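Local structure of 3-dehydroquinate dehydratase (Clostridium difficile, 4H3D) at residues D47-R52 with S74-I79; I27-K32 with V53-N58; N150-K155 with I175-Q180; M4-Q9 with G169-K174. The protein catalyses the cis-dehydration of 3-dehydroquinate to 3-dehydroshikimate through an imine intermediate, the third step of the chorismate pathway. One frame throughout, in Å; residues are numbered along the deposited sequence.

Contact 1 of 4, residues D47-R52 with S74-I79; sequences DIIEWR and SYIHDI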
# COMPACT_ATOMS: atom_id res chain seq x y z
N ASP B 47 12.56 -10.06 10.79
CA ASP B 47 12.04 -10.87 11.85
C ASP B 47 12.34 -12.35 11.69
O ASP B 47 12.65 -13.02 12.66
CB ASP B 47 10.53 -10.65 11.94
CG ASP B 47 10.18 -9.21 12.25
OD1 ASP B 47 10.59 -8.74 13.32
OD2 ASP B 47 9.51 -8.54 11.42
N ILE B 48 12.26 -12.84 10.47
CA ILE B 48 12.42 -14.26 10.19
C ILE B 48 13.25 -14.44 8.94
O ILE B 48 13.15 -13.64 8.00
CB ILE B 48 11.02 -14.90 9.93
CG1 ILE B 48 10.11 -14.73 11.15
CG2 ILE B 48 11.15 -16.39 9.53
CD1 ILE B 48 8.67 -15.18 10.90
N ILE B 49 14.07 -15.48 8.94
CA ILE B 49 14.86 -15.84 7.79
C ILE B 49 14.31 -17.17 7.25
O ILE B 49 14.03 -18.08 8.02
CB ILE B 49 16.34 -16.00 8.15
CG1 ILE B 49 16.94 -14.63 8.48
CG2 ILE B 49 17.10 -16.65 6.99
CD1 ILE B 49 18.41 -14.67 8.97
N GLU B 50 14.11 -17.23 5.93
CA GLU B 50 13.64 -18.44 5.27
C GLU B 50 14.77 -19.04 4.48
O GLU B 50 15.40 -18.35 3.69
CB GLU B 50 12.47 -18.13 4.31
CG GLU B 50 12.04 -19.33 3.44
CD GLU B 50 10.91 -18.98 2.44
OE1 GLU B 50 11.02 -17.95 1.74
OE2 GLU B 50 9.93 -19.75 2.36
N TRP B 51 15.05 -20.32 4.68
CA TRP B 51 16.02 -20.99 3.84
C TRP B 51 15.27 -21.75 2.76
O TRP B 51 14.55 -22.73 3.06
CB TRP B 51 16.95 -21.92 4.64
CG TRP B 51 17.96 -22.62 3.79
CD1 TRP B 51 18.46 -22.19 2.59
CD2 TRP B 51 18.67 -23.84 4.10
NE1 TRP B 51 19.39 -23.09 2.11
CE2 TRP B 51 19.56 -24.09 3.02
CE3 TRP B 51 18.64 -24.73 5.16
CZ2 TRP B 51 20.38 -25.20 2.99
CZ3 TRP B 51 19.48 -25.84 5.12
CH2 TRP B 51 20.33 -26.06 4.04
N ARG B 52 15.40 -21.27 1.52
CA ARG B 52 14.81 -21.91 0.35
C ARG B 52 15.79 -22.95 -0.10
O ARG B 52 16.60 -22.71 -0.98
CB ARG B 52 14.56 -20.89 -0.78
CG ARG B 52 13.26 -20.09 -0.64
CD ARG B 52 12.07 -20.94 -0.97
NE ARG B 52 12.20 -21.49 -2.33
CZ ARG B 52 11.80 -20.88 -3.44
NH1 ARG B 52 11.22 -19.68 -3.37
NH2 ARG B 52 11.96 -21.47 -4.63
N SER B 74 24.42 -21.24 13.62
CA SER B 74 25.47 -20.59 14.42
C SER B 74 25.62 -19.11 14.10
O SER B 74 25.93 -18.32 14.99
CB SER B 74 26.82 -21.30 14.25
OG SER B 74 27.41 -21.02 12.99
N TYR B 75 25.41 -18.73 12.84
CA TYR B 75 25.53 -17.32 12.42
C TYR B 75 24.29 -16.46 12.70
O TYR B 75 24.42 -15.28 12.98
CB TYR B 75 25.86 -17.18 10.92
CG TYR B 75 27.31 -17.39 10.57
CD1 TYR B 75 28.24 -16.36 10.75
CD2 TYR B 75 27.75 -18.59 10.03
CE1 TYR B 75 29.59 -16.55 10.42
CE2 TYR B 75 29.09 -18.78 9.69
CZ TYR B 75 30.00 -17.76 9.88
OH TYR B 75 31.32 -17.95 9.55
N ILE B 76 23.09 -17.03 12.60
CA ILE B 76 21.87 -16.22 12.79
C ILE B 76 21.38 -16.21 14.23
O ILE B 76 20.43 -15.50 14.57
CB ILE B 76 20.74 -16.62 11.86
CG1 ILE B 76 20.12 -17.96 12.27
CG2 ILE B 76 21.24 -16.64 10.43
CD1 ILE B 76 18.86 -18.27 11.47
N HIS B 77 22.04 -17.03 15.06
CA HIS B 77 21.76 -17.11 16.49
C HIS B 77 20.30 -17.45 16.79
O HIS B 77 19.85 -18.53 16.46
CB HIS B 77 22.19 -15.81 17.20
CG HIS B 77 22.54 -16.01 18.65
ND1 HIS B 77 21.60 -16.01 19.66
CD2 HIS B 77 23.74 -16.20 19.25
CE1 HIS B 77 22.21 -16.20 20.82
NE2 HIS B 77 23.51 -16.31 20.60
N ASP B 78 19.57 -16.52 17.40
CA ASP B 78 18.20 -16.80 17.79
C ASP B 78 17.15 -16.22 16.85
O ASP B 78 16.00 -16.13 17.22
CB ASP B 78 17.95 -16.32 19.23
CG ASP B 78 18.66 -17.19 20.26
OD1 ASP B 78 18.60 -18.45 20.14
OD2 ASP B 78 19.27 -16.62 21.20
N ILE B 79 17.54 -15.84 15.63
CA ILE B 79 16.56 -15.36 14.65
C ILE B 79 15.70 -16.56 14.22
O ILE B 79 16.25 -17.62 13.91
CB ILE B 79 17.26 -14.73 13.42
CG1 ILE B 79 17.96 -13.44 13.80
CG2 ILE B 79 16.24 -14.42 12.32
CD1 ILE B 79 18.74 -12.78 12.66
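Ile49, Ile76 and Ile79 form a small apolar contact, its side-chain pairs all isoleucine, in the layer between a barrel strand and the helix that follows it. Ile49 lies on strand 48-52. Ile76 ends helix 62-76, and Ile79 sits just before strand 81-84. The side chains of Ile49 and Ile76 reach toward each other tip to tip, with Ile49 CD1 3.7 Å from Ile76 CG2. Ile76 has CG1 between its backbone N and carbonyl carbon (chi1 73°), which puts CG2 beside the N, where it meets Ile49. Ile79 comes to Ile49 at a slant. Its CG2 branch lies 3.9 Å from Ile49 CG1 and also rests near the backbone, 3.9 Å from Asp47 O. Ile79 CD1 is a looser neighbour of Ile49 CD1.

This is the return of a beta-alpha-beta unit of the TIM barrel, made of strand 48-52, helix 62-76 and strand 81-84. The chain turns back at the helix end through a type II' beta turn from Ile76 to Ile79. His77 leaves the helical conformation there with a positive phi of 56°. The turn is closed by a backbone hydrogen bond from Ile79 N to Ile76 O, 3.1 Å long. Leu41 of helix 31-41 and Leu81 also pack on Ile49. Glu50, the next residue on the strand, belongs to the 3-dehydroquinate site and is hydrogen-bonded through OE2 to Thr84 OG1. Asp47, just before the strand, accepts a hydrogen bond from Ile22 N at OD2.

Contact 2 of 4, residues I27-K32 with V53-N58; sequences IGKNKK and VDFFEN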
# COMPACT_ATOMS: atom_id res chain seq x y z
N ILE B 27 18.68 -17.89 -0.79
CA ILE B 27 18.50 -18.70 -1.98
C ILE B 27 19.81 -19.22 -2.59
O ILE B 27 19.85 -19.62 -3.76
CB ILE B 27 17.69 -17.90 -3.05
CG1 ILE B 27 18.42 -16.61 -3.43
CG2 ILE B 27 16.32 -17.54 -2.51
CD1 ILE B 27 17.77 -15.89 -4.59
N GLY B 28 20.86 -19.23 -1.78
CA GLY B 28 22.19 -19.66 -2.23
C GLY B 28 22.23 -21.07 -2.78
O GLY B 28 21.51 -21.95 -2.30
N LYS B 29 23.11 -21.29 -3.74
CA LYS B 29 23.20 -22.56 -4.42
C LYS B 29 24.16 -23.52 -3.71
O LYS B 29 24.09 -24.73 -3.91
CB LYS B 29 23.68 -22.31 -5.86
CG LYS B 29 22.84 -23.00 -6.91
CD LYS B 29 21.47 -22.31 -7.04
CE LYS B 29 20.56 -23.02 -8.03
NZ LYS B 29 20.31 -24.46 -7.64
N ASN B 30 25.07 -22.96 -2.90
CA ASN B 30 26.08 -23.75 -2.18
C ASN B 30 26.30 -23.21 -0.76
O ASN B 30 25.83 -22.13 -0.41
CB ASN B 30 27.39 -23.77 -2.96
CG ASN B 30 27.91 -22.37 -3.29
OD1 ASN B 30 28.02 -21.51 -2.41
ND2 ASN B 30 28.25 -22.15 -4.55
N LYS B 31 27.00 -23.97 0.07
CA LYS B 31 27.22 -23.59 1.48
C LYS B 31 27.84 -22.20 1.67
O LYS B 31 27.41 -21.43 2.53
CB LYS B 31 28.09 -24.64 2.19
CG LYS B 31 28.19 -24.43 3.70
CD LYS B 31 28.68 -25.69 4.43
CE LYS B 31 30.15 -25.91 4.29
NZ LYS B 31 30.91 -24.93 5.09
N LYS B 32 28.86 -21.90 0.88
CA LYS B 32 29.55 -20.62 0.96
C LYS B 32 28.59 -19.44 0.73
O LYS B 32 28.57 -18.49 1.50
CB LYS B 32 30.68 -20.58 -0.07
CG LYS B 32 31.41 -19.26 -0.16
CD LYS B 32 32.46 -19.26 -1.27
CE LYS B 32 33.11 -17.88 -1.41
NZ LYS B 32 34.14 -17.84 -2.49
N VAL B 53 15.68 -24.12 0.53
CA VAL B 53 16.62 -25.22 0.35
C VAL B 53 16.55 -25.86 -1.04
O VAL B 53 17.50 -26.51 -1.47
CB VAL B 53 16.41 -26.27 1.46
CG1 VAL B 53 15.13 -27.05 1.24
CG2 VAL B 53 17.62 -27.21 1.57
N ASP B 54 15.44 -25.68 -1.76
CA ASP B 54 15.34 -26.21 -3.14
C ASP B 54 16.39 -25.59 -4.08
O ASP B 54 16.67 -26.15 -5.12
CB ASP B 54 13.95 -26.05 -3.73
CG ASP B 54 13.45 -24.64 -3.66
OD1 ASP B 54 13.16 -24.15 -2.53
OD2 ASP B 54 13.30 -24.02 -4.73
N PHE B 55 16.99 -24.44 -3.71
CA PHE B 55 18.11 -23.85 -4.51
C PHE B 55 19.45 -24.53 -4.19
O PHE B 55 20.40 -24.49 -4.99
CB PHE B 55 18.30 -22.35 -4.24
CG PHE B 55 17.26 -21.45 -4.89
CD1 PHE B 55 17.47 -20.92 -6.18
CD2 PHE B 55 16.13 -21.06 -4.19
CE1 PHE B 55 16.53 -20.08 -6.76
CE2 PHE B 55 15.18 -20.21 -4.78
CZ PHE B 55 15.39 -19.71 -6.05
N PHE B 56 19.55 -25.13 -3.02
CA PHE B 56 20.80 -25.79 -2.59
C PHE B 56 21.11 -26.99 -3.51
O PHE B 56 20.32 -27.94 -3.58
CB PHE B 56 20.67 -26.20 -1.14
CG PHE B 56 21.89 -26.86 -0.57
CD1 PHE B 56 23.14 -26.25 -0.66
CD2 PHE B 56 21.78 -28.07 0.11
CE1 PHE B 56 24.28 -26.86 -0.12
CE2 PHE B 56 22.93 -28.69 0.66
CZ PHE B 56 24.17 -28.07 0.55
N GLU B 57 22.25 -26.95 -4.20
CA GLU B 57 22.59 -28.02 -5.18
C GLU B 57 22.68 -29.42 -4.60
O GLU B 57 22.38 -30.39 -5.30
CB GLU B 57 23.87 -27.68 -5.97
CG GLU B 57 23.70 -26.48 -6.89
CD GLU B 57 24.88 -26.25 -7.81
OE1 GLU B 57 24.74 -25.39 -8.71
OE2 GLU B 57 25.92 -26.91 -7.66
N ASN B 58 23.09 -29.55 -3.34
CA ASN B 58 23.17 -30.87 -2.72
C ASN B 58 21.97 -31.23 -1.85
O ASN B 58 22.09 -32.05 -0.94
CB ASN B 58 24.49 -30.98 -1.92
CG ASN B 58 25.71 -30.88 -2.80
OD1 ASN B 58 25.69 -31.31 -3.95
ND2 ASN B 58 26.79 -30.32 -2.27
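Two hydrogen bonds centred on Lys29 join segments 27-32 and 53-58. Glu57 N donates to Lys29 O at 2.9 Å, almost straight with an angle of 176° at the hydrogen. In return, Lys29 NZ donates to Phe55 O at 2.7 Å. Both segments follow strands of the TIM barrel, 21-26 and 48-52, and their loops lead into helices 31-41 and 62-76. The contact therefore ties together two neighbouring beta-alpha loops.

The side chain of Lys29 sets out away from the other segment overall. Bends at chi2 (72°) and chi4 (58°) bring NZ back to the carbonyl oxygen of Phe55, tilted from the carbonyl plane. The CA of Lys29 adds a CA-H...O contact to the same oxygen, Phe55 O, at 3.4 Å. In the modelled conformer, one of two, Glu57 crosses Lys29 at about a right angle. Lys29 NZ is then 4.7 Å from Glu57 OE1, near but not in contact.

Phe55 carries the apolar packing. Ile27 lies beside it, and Ile27 CB makes a CH-pi contact over one face, 3.9 Å from the ring centroid. Lys29 CE approaches the edge of the same ring. Phe55 is also next to Arg52, a residue of the 3-dehydroquinate site. The Phe56 ring presents its edge to the start of helix 31-41 and packs against Val65 and Val68 as well. Its edge atom CE1 lies 4.0 Å from Lys31 N.

Contact 3 of 4, residues N150-K155 with I175-Q180; sequences NKTPKK and IAVMPQ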
# COMPACT_ATOMS: atom_id res chain seq x y z
N ASN B 150 -1.07 -18.40 -12.19
CA ASN B 150 -1.80 -17.98 -13.41
C ASN B 150 -3.07 -17.18 -13.17
O ASN B 150 -3.53 -16.48 -14.06
CB ASN B 150 -2.16 -19.22 -14.21
CG ASN B 150 -0.94 -20.04 -14.58
OD1 ASN B 150 -0.88 -21.23 -14.31
ND2 ASN B 150 0.06 -19.39 -15.18
N LYS B 151 -3.67 -17.31 -12.00
CA LYS B 151 -4.91 -16.60 -11.73
C LYS B 151 -5.13 -16.36 -10.24
O LYS B 151 -4.39 -16.86 -9.41
CB LYS B 151 -6.10 -17.40 -12.28
CG LYS B 151 -6.42 -18.67 -11.49
CD LYS B 151 -7.67 -19.34 -12.03
CE LYS B 151 -8.19 -20.41 -11.08
NZ LYS B 151 -7.18 -21.40 -10.73
N THR B 152 -6.15 -15.56 -9.95
CA THR B 152 -6.59 -15.31 -8.59
C THR B 152 -7.94 -16.02 -8.42
O THR B 152 -8.94 -15.61 -9.00
CB THR B 152 -6.73 -13.82 -8.30
OG1 THR B 152 -5.45 -13.18 -8.45
CG2 THR B 152 -7.26 -13.59 -6.85
N PRO B 153 -7.97 -17.11 -7.65
CA PRO B 153 -9.24 -17.79 -7.46
C PRO B 153 -10.25 -16.84 -6.79
O PRO B 153 -9.85 -15.84 -6.17
CB PRO B 153 -8.88 -18.96 -6.55
CG PRO B 153 -7.41 -19.16 -6.73
CD PRO B 153 -6.87 -17.79 -6.94
N LYS B 154 -11.53 -17.15 -6.92
CA LYS B 154 -12.58 -16.33 -6.33
C LYS B 154 -12.41 -16.26 -4.81
O LYS B 154 -11.79 -17.14 -4.20
CB LYS B 154 -13.96 -16.89 -6.69
CG LYS B 154 -14.17 -17.05 -8.20
CD LYS B 154 -13.73 -15.81 -8.89
CE LYS B 154 -13.83 -15.88 -10.39
NZ LYS B 154 -13.20 -14.65 -10.95
N LYS B 155 -12.95 -15.21 -4.21
CA LYS B 155 -12.86 -15.02 -2.75
C LYS B 155 -13.19 -16.30 -1.96
O LYS B 155 -12.42 -16.73 -1.12
CB LYS B 155 -13.82 -13.89 -2.35
CG LYS B 155 -13.92 -13.62 -0.85
CD LYS B 155 -14.81 -12.40 -0.56
CE LYS B 155 -16.28 -12.59 -0.95
NZ LYS B 155 -17.00 -13.59 -0.10
N ILE B 175 -1.25 -18.38 1.38
CA ILE B 175 -1.66 -18.45 -0.01
C ILE B 175 -1.09 -17.31 -0.81
O ILE B 175 -1.04 -16.16 -0.35
CB ILE B 175 -3.22 -18.58 -0.20
CG1 ILE B 175 -3.52 -19.07 -1.62
CG2 ILE B 175 -3.95 -17.28 0.10
CD1 ILE B 175 -4.95 -19.51 -1.84
N ALA B 176 -0.58 -17.65 -1.98
CA ALA B 176 -0.01 -16.68 -2.91
C ALA B 176 -0.69 -16.88 -4.27
O ALA B 176 -0.70 -18.00 -4.80
CB ALA B 176 1.51 -16.86 -3.03
N VAL B 177 -1.24 -15.81 -4.83
CA VAL B 177 -1.98 -15.88 -6.09
C VAL B 177 -1.50 -14.82 -7.08
O VAL B 177 -0.86 -13.85 -6.69
CB VAL B 177 -3.50 -15.73 -5.84
CG1 VAL B 177 -4.00 -16.88 -4.94
CG2 VAL B 177 -3.83 -14.36 -5.22
N MET B 178 -1.82 -15.03 -8.35
CA MET B 178 -1.36 -14.12 -9.40
C MET B 178 -2.53 -13.29 -9.93
O MET B 178 -3.51 -13.86 -10.45
CB MET B 178 -0.74 -14.93 -10.55
CG MET B 178 -0.14 -14.07 -11.69
SD MET B 178 1.30 -13.11 -11.10
CE MET B 178 2.50 -14.40 -10.77
N PRO B 179 -2.44 -11.95 -9.84
CA PRO B 179 -3.55 -11.19 -10.40
C PRO B 179 -3.46 -11.10 -11.91
O PRO B 179 -2.36 -11.01 -12.45
CB PRO B 179 -3.36 -9.79 -9.80
CG PRO B 179 -1.88 -9.66 -9.64
CD PRO B 179 -1.38 -11.07 -9.31
N GLN B 180 -4.61 -11.12 -12.58
CA GLN B 180 -4.69 -10.92 -14.01
C GLN B 180 -5.12 -9.46 -14.26
O GLN B 180 -5.00 -8.94 -15.37
CB GLN B 180 -5.68 -11.88 -14.63
CG GLN B 180 -5.28 -13.35 -14.48
CD GLN B 180 -6.27 -14.31 -15.11
OE1 GLN B 180 -7.33 -13.90 -15.59
NE2 GLN B 180 -5.94 -15.60 -15.09
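Thr152 and Val177 cross at about a right angle, and both branches of the threonine are used. Thr152 CG2 lies 3.9 Å from Val177 CG2, while Thr152 OG1 faces the backbone of Met178 and Pro179. That hydroxyl is 2.9 Å from Met178 O, a weak hydrogen bond at most. Its placement follows from chi1 of -62°, which sets OG1 beside the threonine N. Pro153 meets the other branch of Val177 at a slant, with Pro153 CD 3.6 Å from Val177 CG1.

The two segments are the loop after strand 141-148 and the end of strand 172-177 with the loop that follows. These are adjacent strands of the TIM barrel. The backbones are joined weakly by Met178 N to Lys151 O. The side chain of Val177 is about 7 Å from that of catalytic His147.

Gln180 adds a firmer bond. Its extended chain brings NE2 to Asn150 O at 2.8 Å, with a nearly straight bond of 176°. The oxygen lies in the plane of the Gln180 amide. Gln180 NE2 also rests on Lys151 CB, 3.3 Å away. Lys151 NZ turns to a salt bridge with Asp148.

Contact 4 of 4, residues M4-Q9 with G169-K174; sequences MKRKVQ and GADLPK. With SHL (5-hydroxy-6-methyl-4-oxo-4H-pyran-2-carboxylic acid), chain I.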
# COMPACT_ATOMS: atom_id res chain seq x y z
N MET B 4 -11.59 -16.05 19.94
CA MET B 4 -10.42 -15.19 19.70
C MET B 4 -9.48 -16.02 18.81
O MET B 4 -9.92 -16.98 18.15
CB MET B 4 -9.76 -14.81 21.04
CG MET B 4 -9.15 -13.38 21.10
SD MET B 4 -7.81 -12.98 19.95
CE MET B 4 -7.49 -11.26 20.39
N LYS B 5 -8.19 -15.67 18.79
CA LYS B 5 -7.23 -16.38 17.95
C LYS B 5 -5.96 -16.70 18.68
O LYS B 5 -5.55 -15.98 19.59
CB LYS B 5 -6.82 -15.51 16.78
CG LYS B 5 -7.94 -15.01 15.92
CD LYS B 5 -7.35 -14.26 14.72
CE LYS B 5 -8.41 -13.70 13.83
NZ LYS B 5 -7.77 -13.02 12.69
N ARG B 6 -5.31 -17.78 18.27
CA ARG B 6 -4.02 -18.16 18.81
C ARG B 6 -2.95 -17.30 18.16
O ARG B 6 -3.13 -16.81 17.04
CB ARG B 6 -3.75 -19.65 18.53
CG ARG B 6 -4.02 -20.02 17.09
CD ARG B 6 -4.24 -21.53 16.87
NE ARG B 6 -3.03 -22.25 16.47
CZ ARG B 6 -3.05 -23.48 15.98
NH1 ARG B 6 -4.20 -24.12 15.83
NH2 ARG B 6 -1.92 -24.08 15.62
N LYS B 7 -1.87 -17.06 18.89
CA LYS B 7 -0.72 -16.35 18.33
C LYS B 7 0.27 -17.45 18.06
O LYS B 7 0.17 -18.54 18.64
CB LYS B 7 -0.15 -15.30 19.31
CG LYS B 7 -0.78 -13.89 19.21
CD LYS B 7 -2.22 -13.83 19.70
CE LYS B 7 -2.88 -12.46 19.40
NZ LYS B 7 -2.15 -11.30 20.00
N VAL B 8 1.22 -17.21 17.17
CA VAL B 8 2.23 -18.22 16.89
C VAL B 8 3.58 -17.67 17.32
O VAL B 8 4.08 -16.74 16.71
CB VAL B 8 2.24 -18.61 15.42
CG1 VAL B 8 3.36 -19.57 15.15
CG2 VAL B 8 0.91 -19.21 15.04
N GLN B 9 4.15 -18.24 18.38
CA GLN B 9 5.45 -17.80 18.90
C GLN B 9 6.56 -18.65 18.28
O GLN B 9 6.48 -19.88 18.30
CB GLN B 9 5.48 -17.93 20.42
CG GLN B 9 6.73 -17.32 21.11
CD GLN B 9 6.72 -15.79 21.17
OE1 GLN B 9 7.77 -15.16 21.36
NE2 GLN B 9 5.54 -15.19 21.01
N GLY B 169 -4.23 -28.55 10.40
CA GLY B 169 -3.33 -28.24 11.50
C GLY B 169 -2.24 -27.23 11.20
O GLY B 169 -1.28 -27.13 11.97
N ALA B 170 -2.35 -26.47 10.11
CA ALA B 170 -1.33 -25.43 9.86
C ALA B 170 -1.37 -24.43 11.01
O ALA B 170 -2.44 -24.03 11.44
CB ALA B 170 -1.60 -24.70 8.56
N ASP B 171 -0.21 -24.04 11.51
CA ASP B 171 -0.16 -22.97 12.47
C ASP B 171 -0.37 -21.66 11.71
O ASP B 171 -0.93 -20.70 12.25
CB ASP B 171 1.20 -22.96 13.18
CG ASP B 171 1.44 -24.21 14.00
OD1 ASP B 171 0.90 -24.29 15.12
OD2 ASP B 171 2.18 -25.10 13.53
N LEU B 172 0.06 -21.64 10.43
CA LEU B 172 0.01 -20.45 9.58
C LEU B 172 -0.34 -20.79 8.13
O LEU B 172 0.55 -21.11 7.33
CB LEU B 172 1.38 -19.74 9.60
CG LEU B 172 1.88 -19.17 10.93
CD1 LEU B 172 3.36 -18.75 10.82
CD2 LEU B 172 1.01 -18.00 11.41
N PRO B 173 -1.63 -20.76 7.79
CA PRO B 173 -2.04 -20.93 6.41
C PRO B 173 -1.43 -19.85 5.53
O PRO B 173 -1.40 -18.68 5.93
CB PRO B 173 -3.55 -20.74 6.47
CG PRO B 173 -3.94 -21.08 7.83
CD PRO B 173 -2.78 -20.68 8.70
N LYS B 174 -0.97 -20.22 4.34
CA LYS B 174 -0.36 -19.27 3.43
C LYS B 174 -0.86 -19.47 2.02
O LYS B 174 -0.89 -20.61 1.52
CB LYS B 174 1.16 -19.43 3.42
CG LYS B 174 1.87 -18.54 2.36
CD LYS B 174 3.35 -18.78 2.33
CE LYS B 174 4.02 -17.90 1.28
NZ LYS B 174 5.49 -18.16 1.18
OAD SHL I . 7.52 -13.14 -1.79
CAH SHL I . 7.09 -13.85 -2.73
OAA SHL I . 7.08 -13.42 -3.92
CAK SHL I . 6.61 -15.18 -2.43
OAG SHL I . 6.64 -15.62 -1.06
CAF SHL I . 6.36 -16.97 -0.77
CAL SHL I . 6.52 -17.40 0.50
CAJ SHL I . 6.05 -17.78 -1.81
OAC SHL I . 5.81 -19.06 -1.58
CAI SHL I . 5.97 -17.30 -3.09
CAE SHL I . 6.24 -16.02 -3.40
OAB SHL I . 5.62 -18.11 -4.07
O HOH W 1 -2.05 -26.35 14.49
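The two backbones stay apart here, with Val8 and Asp171 the nearest pair at 6.9 Å between CA atoms, so side chains bridge the gap. The contact packs the N-terminal hairpin, strands 8-10 and 13-15, against the start of TIM-barrel strand 172-177.

In its modelled conformer, one of two, Arg6 makes a salt bridge with Asp171, Arg6 NH2 to Asp171 OD1 at 2.9 Å. The hydrogen bond within it is weak, with an angle of 127°. OD1 lies at the guanidinium edge, close to its plane, but the carboxylate is turned 73° from that plane. The two groups therefore do not pair side by side. A water between Arg6 NH2 and Gly169 O may extend the link, but it sits too close to NH2, and this bridge is doubtful. Gly169 follows helix 155-167, in a Schellman motif with positive phi. The other carboxylate oxygen, Asp171 OD2, is held by Val142 N and His136 NE2. The carboxylate thus joins the N-terminal arm to the neighbouring strand 141-148.

Val8 supplies the apolar part through one methyl. With chi1 of 176°, CG1 is anti to the backbone N and CG2 is the branch turned to the barrel. Val8 CG2 touches Leu172 CD2 at 3.8 Å and Asp171 O at 3.7 Å. Ile15 of the hairpin and Pro203 also pack on Leu172.

Two residues further along the strand is the Schiff-base lysine, Lys174. Its fully extended chain reaches the pocket, where Lys174 NZ is covalently bonded to CAL of the comenic acid derivative at 1.4 Å.

In the fold
All four contacts belong to one TIM barrel. Contacts 1 and 4 are buried, while contacts 2 and 3 are partly buried and lie on loops that follow strands. The side-chain pairs of contact 1 are all isoleucine; contact 4 combines a methyl contact with a salt bridge. Contacts 2 and 3 rely more on backbone carbonyls as acceptors. Contacts 1 and 2 touch through Trp51 with Phe56 and Arg52 with Ile27. Segment 53-58 continues directly from 47-52. Contacts 3 and 4 share strand 172-177: Lys174 closes the segment of contact 4 and Ile175 opens that of contact 3. Contacts 1 and 3 lie on opposite sides of the chain's centre, about 29 Å apart between centres.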